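Local coordinates for tripartite motif-containing protein 65 (Homo sapiens, PDB 7JL4) that acts as an E3 ubiquitin ligase in innate immunity, autophagy and inflammation, the chain here being its C-terminal PRY-SPRY domain, at residues His73-Arg78 with Leu140-Asp145. Numbering follows the deposited sequence.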
# COMPACT_ATOMS: atom_id res chain seq x y z
N HIS A 73 -11.01 -6.52 -6.69
CA HIS A 73 -10.84 -5.13 -6.28
C HIS A 73 -9.51 -4.61 -6.82
O HIS A 73 -8.52 -5.34 -6.83
CB HIS A 73 -10.89 -5.00 -4.74
CG HIS A 73 -12.04 -5.75 -4.14
ND1 HIS A 73 -13.33 -5.26 -4.17
CD2 HIS A 73 -12.13 -6.98 -3.58
CE1 HIS A 73 -14.15 -6.13 -3.61
NE2 HIS A 73 -13.45 -7.19 -3.25
N TYR A 74 -9.48 -3.34 -7.25
CA TYR A 74 -8.28 -2.75 -7.83
C TYR A 74 -8.21 -1.29 -7.42
O TYR A 74 -9.23 -0.60 -7.41
CB TYR A 74 -8.26 -2.87 -9.37
CG TYR A 74 -7.09 -2.17 -10.03
CD1 TYR A 74 -5.83 -2.77 -10.07
CD2 TYR A 74 -7.23 -0.89 -10.59
CE1 TYR A 74 -4.74 -2.12 -10.68
CE2 TYR A 74 -6.14 -0.22 -11.18
CZ TYR A 74 -4.89 -0.86 -11.21
OH TYR A 74 -3.79 -0.26 -11.80
N TRP A 75 -7.00 -0.81 -7.13
CA TRP A 75 -6.82 0.61 -6.86
C TRP A 75 -5.39 1.01 -7.22
O TRP A 75 -4.51 0.16 -7.39
CB TRP A 75 -7.10 0.98 -5.40
CG TRP A 75 -6.30 0.17 -4.42
CD1 TRP A 75 -5.03 0.43 -3.96
CD2 TRP A 75 -6.70 -1.07 -3.80
NE1 TRP A 75 -4.62 -0.56 -3.09
CE2 TRP A 75 -5.62 -1.49 -2.97
CE3 TRP A 75 -7.86 -1.86 -3.85
CZ2 TRP A 75 -5.68 -2.66 -2.20
CZ3 TRP A 75 -7.92 -3.05 -3.08
CH2 TRP A 75 -6.82 -3.43 -2.26
N GLU A 76 -5.20 2.32 -7.35
CA GLU A 76 -3.91 2.90 -7.70
C GLU A 76 -3.50 3.93 -6.66
O GLU A 76 -4.33 4.61 -6.06
CB GLU A 76 -3.96 3.53 -9.10
CG GLU A 76 -4.06 2.46 -10.20
CD GLU A 76 -4.34 3.02 -11.58
OE1 GLU A 76 -4.47 4.25 -11.71
OE2 GLU A 76 -4.36 2.22 -12.55
N VAL A 77 -2.19 4.02 -6.45
CA VAL A 77 -1.57 4.88 -5.45
C VAL A 77 -0.40 5.60 -6.11
O VAL A 77 0.34 4.97 -6.87
CB VAL A 77 -1.07 4.06 -4.24
CG1 VAL A 77 -0.35 4.96 -3.22
CG2 VAL A 77 -2.19 3.28 -3.58
N ARG A 78 -0.22 6.88 -5.81
CA ARG A 78 0.97 7.60 -6.27
C ARG A 78 1.92 7.88 -5.11
O ARG A 78 1.51 8.46 -4.10
CB ARG A 78 0.60 8.92 -6.95
CG ARG A 78 1.88 9.66 -7.40
CD ARG A 78 1.63 10.74 -8.40
NE ARG A 78 1.16 10.25 -9.70
CZ ARG A 78 1.95 9.76 -10.65
NH1 ARG A 78 3.25 9.64 -10.44
NH2 ARG A 78 1.43 9.36 -11.80
N LEU A 140 1.43 3.21 -8.87
CA LEU A 140 1.44 1.79 -8.59
C LEU A 140 0.01 1.30 -8.44
O LEU A 140 -0.84 2.00 -7.89
CB LEU A 140 2.24 1.50 -7.32
CG LEU A 140 3.66 2.06 -7.48
CD1 LEU A 140 4.35 2.18 -6.14
CD2 LEU A 140 4.43 1.16 -8.44
N GLY A 141 -0.25 0.09 -8.92
CA GLY A 141 -1.57 -0.51 -8.82
C GLY A 141 -1.53 -1.79 -8.00
O GLY A 141 -0.53 -2.50 -7.98
N MET A 142 -2.65 -2.08 -7.33
CA MET A 142 -2.85 -3.33 -6.60
C MET A 142 -4.15 -3.96 -7.05
O MET A 142 -5.22 -3.36 -6.89
CB MET A 142 -2.84 -3.10 -5.09
CG MET A 142 -1.46 -2.58 -4.58
SD MET A 142 -1.53 -2.08 -2.85
CE MET A 142 -1.85 -3.63 -2.04
N ASP A 143 -4.05 -5.17 -7.61
CA ASP A 143 -5.19 -5.95 -8.12
C ASP A 143 -5.39 -7.15 -7.21
O ASP A 143 -4.55 -8.05 -7.18
CB ASP A 143 -4.92 -6.40 -9.56
CG ASP A 143 -6.14 -7.02 -10.20
OD1 ASP A 143 -7.24 -6.43 -10.08
OD2 ASP A 143 -5.99 -8.07 -10.84
N LEU A 144 -6.52 -7.17 -6.50
CA LEU A 144 -6.81 -8.15 -5.45
C LEU A 144 -7.98 -9.00 -5.94
O LEU A 144 -9.13 -8.56 -5.86
CB LEU A 144 -7.17 -7.43 -4.15
CG LEU A 144 -7.30 -8.30 -2.92
CD1 LEU A 144 -5.96 -9.05 -2.69
CD2 LEU A 144 -7.62 -7.40 -1.71
N ASP A 145 -7.69 -10.20 -6.43
CA ASP A 145 -8.73 -11.10 -6.96
C ASP A 145 -9.02 -12.13 -5.87
O ASP A 145 -8.33 -13.14 -5.74
CB ASP A 145 -8.30 -11.74 -8.27
CG ASP A 145 -9.33 -12.72 -8.85
OD1 ASP A 145 -10.27 -13.15 -8.14
OD2 ASP A 145 -9.22 -13.03 -10.05
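The indole of Trp75 lies back over the neighbouring strand, its NE1 buried against Met142 with no hydrogen-bonding partner in the model. Its CG sits between the backbone N and the carbonyl carbon (chi1 54°), which brings the ring over the carbonyl of Met142, whose O sits 4.1 Å above the plane of one ring face, over the ring centre. Met142 meets the pyrrole side: its SD is 3.5 Å from Trp75 NE1, an oblique Met-aromatic contact, and its CB packs 3.8 Å from Trp75 CE2. Its methyl CE lies against Trp75 CZ2. Farther along, Leu144 CD2 touches the ring edge at CH2, while Phe68 meets the indole with its plane turned by about 20°.

Tyr74 and Glu76 project from the reverse face. With CG anti to the backbone N (chi1 175°), the phenol of Tyr74 runs beside the other strand, and its OH reaches 3.7 Å from Gly141 CA, where no side chain intervenes. The same OH donates to Glu76 OE2 at 2.7 Å, onto the anti lone pair of that carboxylate oxygen; Trp16 NE1 also bonds that oxygen and Arg12 NH2 forms a salt bridge with OE1, so both oxygens of the buried carboxylate are held.

Six backbone hydrogen bonds join the antiparallel strands through the pairs His73-Leu144, Trp75-Met142 and Val77-Leu140; the Leu144 N to His73 O bond is the shortest, 2.7 Å. Leu140 and Met142 pack on Leu86 of strand 84-89 in the other sheet, so the face that carries them and Trp75 is the one turned to the interior of the two-sheet antiparallel beta-sandwich characteristic of B30.2/SPRY domains.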